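Local coordinates for regulator of polyketide synthase expression (Bifidobacterium adolescentis, PDB 3ONQ), which is of uncharacterised function but probably binds DNA through a PucR-type C-terminal helix-turn-helix domain and regulates polyketide synthase expression, at residues B[164-168]-B[245-249]; B[181-186]-B[249-254]. All blocks are in the same frame, centred on the assembly; numbering follows the deposited sequence.

Interaction 1: B[164-168]-B[245-249]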
loop_
_atom_site.group_PDB
_atom_site.type_symbol
_atom_site.label_atom_id
_atom_site.label_comp_id
_atom_site.label_asym_id
_atom_site.label_seq_id
_atom_site.Cartn_x
_atom_site.Cartn_y
_atom_site.Cartn_z
ATOM N N GLU B 164 -8.495 4.041 23.478
ATOM C CA GLU B 164 -8.735 4.997 24.554
ATOM C C GLU B 164 -8.325 6.436 24.240
ATOM O O GLU B 164 -8.920 7.363 24.747
ATOM C CB GLU B 164 -8.046 4.546 25.835
ATOM C CG GLU B 164 -8.917 3.746 26.757
ATOM C CD GLU B 164 -8.254 3.471 28.085
ATOM O OE1 GLU B 164 -7.483 2.509 28.162
ATOM O OE2 GLU B 164 -8.503 4.221 29.050
ATOM N N LEU B 165 -7.277 6.612 23.449
ATOM C CA LEU B 165 -6.741 7.935 23.137
ATOM C C LEU B 165 -6.867 8.438 21.688
ATOM O O LEU B 165 -6.014 9.167 21.219
ATOM C CB LEU B 165 -5.296 8.025 23.607
ATOM C CG LEU B 165 -5.207 8.105 25.124
ATOM C CD1 LEU B 165 -3.967 7.452 25.626
ATOM C CD2 LEU B 165 -5.285 9.536 25.576
ATOM N N LEU B 166 -7.907 8.025 20.978
ATOM C CA LEU B 166 -8.021 8.329 19.550
ATOM C C LEU B 166 -7.861 9.812 19.206
ATOM O O LEU B 166 -7.034 10.176 18.366
ATOM C CB LEU B 166 -9.332 7.784 18.969
ATOM C CG LEU B 166 -9.373 6.274 18.762
ATOM C CD1 LEU B 166 -10.676 5.834 18.118
ATOM C CD2 LEU B 166 -8.200 5.881 17.892
ATOM N N PRO B 167 -8.663 10.677 19.843
ATOM C CA PRO B 167 -8.560 12.073 19.401
ATOM C C PRO B 167 -7.189 12.696 19.683
ATOM O O PRO B 167 -6.638 13.380 18.812
ATOM C CB PRO B 167 -9.698 12.792 20.157
ATOM C CG PRO B 167 -10.211 11.815 21.183
ATOM C CD PRO B 167 -9.730 10.440 20.831
ATOM N N GLU B 168 -6.639 12.472 20.869
ATOM C CA GLU B 168 -5.321 13.018 21.176
ATOM C C GLU B 168 -4.255 12.456 20.215
ATOM O O GLU B 168 -3.358 13.182 19.765
ATOM C CB GLU B 168 -4.942 12.741 22.631
ATOM C CG GLU B 168 -5.824 13.454 23.641
ATOM C CD GLU B 168 -7.180 12.786 23.847
ATOM O OE1 GLU B 168 -7.406 11.661 23.349
ATOM O OE2 GLU B 168 -8.016 13.397 24.526
ATOM N N ARG B 245 -16.410 12.325 28.306
ATOM C CA ARG B 245 -15.225 11.855 27.592
ATOM C C ARG B 245 -15.612 11.318 26.224
ATOM O O ARG B 245 -15.028 11.706 25.220
ATOM C CB ARG B 245 -14.472 10.792 28.389
ATOM C CG ARG B 245 -13.424 10.047 27.577
ATOM C CD ARG B 245 -12.337 10.985 27.044
ATOM N NE ARG B 245 -11.387 10.279 26.185
ATOM C CZ ARG B 245 -10.440 10.872 25.462
ATOM N NH1 ARG B 245 -10.292 12.186 25.500
ATOM N NH2 ARG B 245 -9.632 10.151 24.705
ATOM N N ASP B 246 -16.622 10.452 26.178
ATOM C CA ASP B 246 -17.027 9.839 24.911
ATOM C C ASP B 246 -17.551 10.881 23.931
ATOM O O ASP B 246 -17.331 10.771 22.719
ATOM C CB ASP B 246 -18.107 8.762 25.126
ATOM C CG ASP B 246 -17.602 7.572 25.914
ATOM O OD1 ASP B 246 -16.536 7.674 26.555
ATOM O OD2 ASP B 246 -18.277 6.529 25.887
ATOM N N ALA B 247 -18.268 11.874 24.454
ATOM C CA ALA B 247 -18.833 12.928 23.615
ATOM C C ALA B 247 -17.718 13.700 22.909
ATOM O O ALA B 247 -17.846 14.086 21.750
ATOM C CB ALA B 247 -19.722 13.882 24.454
ATOM N N TYR B 248 -16.620 13.923 23.613
ATOM C CA TYR B 248 -15.460 14.551 22.997
ATOM C C TYR B 248 -14.893 13.661 21.877
ATOM O O TYR B 248 -14.566 14.154 20.799
ATOM C CB TYR B 248 -14.400 14.864 24.049
ATOM C CG TYR B 248 -13.088 15.300 23.452
ATOM C CD1 TYR B 248 -12.959 16.531 22.833
ATOM C CD2 TYR B 248 -11.979 14.477 23.503
ATOM C CE1 TYR B 248 -11.755 16.927 22.280
ATOM C CE2 TYR B 248 -10.780 14.864 22.966
ATOM C CZ TYR B 248 -10.671 16.081 22.350
ATOM O OH TYR B 248 -9.461 16.457 21.810
ATOM N N VAL B 249 -14.796 12.354 22.123
ATOM C CA VAL B 249 -14.381 11.412 21.076
ATOM C C VAL B 249 -15.333 11.457 19.868
ATOM O O VAL B 249 -14.903 11.571 18.724
ATOM C CB VAL B 249 -14.276 9.961 21.613
ATOM C CG1 VAL B 249 -13.907 8.988 20.482
ATOM C CG2 VAL B 249 -13.249 9.873 22.752
HETATM O O HOH W 1 -10.929 7.494 26.483
#
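A salt bridge in a largely buried contact, flanked by apolar packing, ties R245 and Y248, near the start of helix 244-261, to E164, P167 and E168 at the beginning of the short helix 166-172. R245 grips the E168 carboxylate end-on with two nitrogens: NH1 meets the syn lone pair of E168 OE2 at 2.8 Å, and NH2 reaches E168 OE1 in a nearly straight bond (3.0 Å, 171°). The two planes lie only 27° apart, and a bend at chi2 of E168 (78°) folds its carboxylate back to meet the guanidinium. NH2 of R245 also donates to the backbone O of E164 at 2.9 Å, within the carbonyl plane, while a water bridges that same oxygen to R245 NE. With L165 at the N-cap of helix 166-172, the arginine holds the residue just before the cap, E164, and E168 in the first turn. Helix 244-261 closes the PucR-type helix-turn-helix region, and the contact therefore joins that region to the segment leading out of the alpha/beta part of the chain. A leucine in place of R245 would probably leave the E168 carboxylate buried without its countercharge. Beneath the polar grip, P167 CG packs against Y248 CE2 (3.6 Å) and V249 CG2 (3.9 Å). Beyond the two segments, the Y248 ring meets Y248 of the second subunit.

Interaction 2: B[181-186]-B[249-254]. With SO4 (sulfate ion), chain O.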
loop_
_atom_site.group_PDB
_atom_site.type_symbol
_atom_site.label_atom_id
_atom_site.label_comp_id
_atom_site.label_asym_id
_atom_site.label_seq_id
_atom_site.Cartn_x
_atom_site.Cartn_y
_atom_site.Cartn_z
ATOM N N LEU B 181 -11.113 6.692 13.703
ATOM C CA LEU B 181 -12.196 7.641 13.977
ATOM C C LEU B 181 -13.125 7.677 12.775
ATOM O O LEU B 181 -14.335 7.667 12.923
ATOM C CB LEU B 181 -11.641 9.038 14.273
ATOM C CG LEU B 181 -10.994 9.191 15.647
ATOM C CD1 LEU B 181 -10.058 10.407 15.720
ATOM C CD2 LEU B 181 -12.078 9.245 16.720
ATOM N N TYR B 182 -12.548 7.676 11.578
ATOM C CA TYR B 182 -13.351 7.690 10.361
ATOM C C TYR B 182 -14.139 6.387 10.187
ATOM O O TYR B 182 -15.364 6.401 10.056
ATOM C CB TYR B 182 -12.464 7.940 9.136
ATOM C CG TYR B 182 -13.231 8.036 7.831
ATOM C CD1 TYR B 182 -14.223 8.996 7.652
ATOM C CD2 TYR B 182 -12.951 7.182 6.774
ATOM C CE1 TYR B 182 -14.921 9.095 6.449
ATOM C CE2 TYR B 182 -13.640 7.276 5.567
ATOM C CZ TYR B 182 -14.623 8.231 5.411
ATOM O OH TYR B 182 -15.309 8.322 4.217
ATOM N N ARG B 183 -13.430 5.264 10.208
ATOM C CA ARG B 183 -14.018 3.970 9.895
ATOM C C ARG B 183 -14.858 3.392 11.014
ATOM O O ARG B 183 -15.956 2.903 10.769
ATOM C CB ARG B 183 -12.938 2.949 9.528
ATOM C CG ARG B 183 -12.088 3.328 8.344
ATOM C CD ARG B 183 -12.906 3.317 7.076
ATOM N NE ARG B 183 -12.100 3.573 5.885
ATOM C CZ ARG B 183 -12.606 3.651 4.657
ATOM N NH1 ARG B 183 -13.916 3.498 4.473
ATOM N NH2 ARG B 183 -11.811 3.885 3.618
ATOM N N ASN B 184 -14.333 3.417 12.233
ATOM C CA ASN B 184 -14.958 2.689 13.329
ATOM C C ASN B 184 -15.951 3.508 14.135
ATOM O O ASN B 184 -16.697 2.956 14.936
ATOM C CB ASN B 184 -13.917 2.122 14.287
ATOM C CG ASN B 184 -12.983 1.126 13.615
ATOM O OD1 ASN B 184 -13.289 0.601 12.549
ATOM N ND2 ASN B 184 -11.839 0.876 14.234
ATOM N N VAL B 185 -15.944 4.822 13.961
ATOM C CA VAL B 185 -16.885 5.645 14.708
ATOM C C VAL B 185 -17.820 6.383 13.751
ATOM O O VAL B 185 -19.019 6.085 13.697
ATOM C CB VAL B 185 -16.156 6.613 15.672
ATOM C CG1 VAL B 185 -17.160 7.358 16.540
ATOM C CG2 VAL B 185 -15.181 5.840 16.547
ATOM N N TYR B 186 -17.269 7.313 12.971
ATOM C CA TYR B 186 -18.070 8.122 12.051
ATOM C C TYR B 186 -18.863 7.289 11.051
ATOM O O TYR B 186 -20.076 7.446 10.934
ATOM C CB TYR B 186 -17.183 9.121 11.316
ATOM C CG TYR B 186 -17.830 9.818 10.139
ATOM C CD1 TYR B 186 -18.612 10.961 10.313
ATOM C CD2 TYR B 186 -17.635 9.351 8.842
ATOM C CE1 TYR B 186 -19.190 11.617 9.211
ATOM C CE2 TYR B 186 -18.201 9.988 7.755
ATOM C CZ TYR B 186 -18.976 11.117 7.937
ATOM O OH TYR B 186 -19.524 11.726 6.826
ATOM N N VAL B 249 -14.796 12.354 22.123
ATOM C CA VAL B 249 -14.381 11.412 21.076
ATOM C C VAL B 249 -15.333 11.457 19.868
ATOM O O VAL B 249 -14.903 11.571 18.724
ATOM C CB VAL B 249 -14.276 9.961 21.613
ATOM C CG1 VAL B 249 -13.907 8.988 20.482
ATOM C CG2 VAL B 249 -13.249 9.873 22.752
ATOM N N LEU B 250 -16.631 11.402 20.123
ATOM C CA LEU B 250 -17.600 11.418 19.030
ATOM C C LEU B 250 -17.521 12.716 18.213
ATOM O O LEU B 250 -17.531 12.695 16.972
ATOM C CB LEU B 250 -19.008 11.196 19.575
ATOM C CG LEU B 250 -19.316 9.774 20.058
ATOM C CD1 LEU B 250 -20.516 9.765 20.994
ATOM C CD2 LEU B 250 -19.552 8.841 18.876
ATOM N N THR B 251 -17.416 13.837 18.914
ATOM C CA THR B 251 -17.306 15.144 18.272
ATOM C C THR B 251 -16.101 15.135 17.327
ATOM O O THR B 251 -16.180 15.614 16.196
ATOM C CB THR B 251 -17.164 16.266 19.332
ATOM O OG1 THR B 251 -18.297 16.231 20.205
ATOM C CG2 THR B 251 -17.063 17.652 18.686
ATOM N N THR B 252 -14.996 14.558 17.788
ATOM C CA THR B 252 -13.778 14.497 16.988
ATOM C C THR B 252 -14.003 13.637 15.752
ATOM O O THR B 252 -13.651 14.026 14.634
ATOM C CB THR B 252 -12.579 13.957 17.789
ATOM O OG1 THR B 252 -12.362 14.780 18.940
ATOM C CG2 THR B 252 -11.314 13.962 16.932
ATOM N N ALA B 253 -14.619 12.479 15.947
ATOM C CA ALA B 253 -14.938 11.606 14.823
ATOM C C ALA B 253 -15.809 12.306 13.762
ATOM O O ALA B 253 -15.606 12.120 12.557
ATOM C CB ALA B 253 -15.605 10.320 15.316
ATOM N N LEU B 254 -16.782 13.098 14.200
ATOM C CA LEU B 254 -17.663 13.769 13.252
ATOM C C LEU B 254 -16.882 14.784 12.421
ATOM O O LEU B 254 -17.126 14.919 11.216
ATOM C CB LEU B 254 -18.856 14.443 13.950
ATOM C CG LEU B 254 -19.898 13.564 14.659
ATOM C CD1 LEU B 254 -21.015 14.420 15.254
ATOM C CD2 LEU B 254 -20.484 12.536 13.733
HETATM S S SO4 O . -9.163 -1.996 13.282
HETATM O O1 SO4 O . -9.574 -2.169 14.675
HETATM O O2 SO4 O . -9.698 -3.087 12.472
HETATM O O3 SO4 O . -9.679 -0.733 12.756
HETATM O O4 SO4 O . -7.705 -2.003 13.209
#
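L181, V185 and Y186 of helix 175-190 pack against A253 and its neighbours on helix 244-261 without a hydrogen bond between the segments. The axes of segments 181-186 and 249-254 approach to 9.2 Å at a signed crossing angle of -123°, and the small A253 lies at the centre, with its CB facing the other helix. V185 makes the tightest apolar contact: CG1, set anti to the backbone N (chi1 -174°), comes to 3.6 Å from A253 CB and also meets L250 CD2, the V185 and L250 side chains crossing at about a right angle. L181 divides its branches, CD2 reaching A253 CB at 3.9 Å and V249 CG1 a little farther off, while CD1 rests on the T252 methyl, CG2. At the other end of the segment, Y186 CD1 lies against L254 CD2 at 4.2 Å.

Backbone atoms also take part in the packing. Y186 CB sits 3.6 Å from the carbonyl O of A253, and A253 CB approaches the L181 carbonyl. Y186 N donates to L181 O at 3.0 Å. The bond from V185 N to the same oxygen is weak, marking a wider pi-type turn in which V185 and Y186 both face helix 244-261.

The polar groups find partners beyond this interface. Y186 OH bonds D261 and T252 OG1 bonds Y248 OH of the second subunit, while N184 ND2 donates to sulfate O3 at 3.1 Å, an ion probably from the crystallisation liquor.

Helix 244-261 is thus held between helix 175-190, helix 198-207, which receives L250 and L254 through L206, Y199 and S203, and helix 166-172, where V249 and T252 touch P167; L181 also reaches L166 and A170 of that helix, and W239 borders V185 and L250.

Overall arrangement
Both contacts are largely buried, but interaction 1 has partly exposed residues at its polar edge, E164 and R245, whereas every touching residue of interaction 2 is buried. Both draw on helix 244-261 and meet at V249. Interaction 1 engages its beginning and interaction 2 the turns that follow, while the partners, helices 166-172 and 175-190, are consecutive in the chain. The two sites touch directly: P167 CB lies 3.5 Å from T252 OG1, and L166 packs on L181. Interaction 1, at a helix start, combines a charge pair, a bound water and a proline-tyrosine contact; interaction 2, between mid-helix faces, is apolar around an alanine. Each also adjoins the contact with the second subunit.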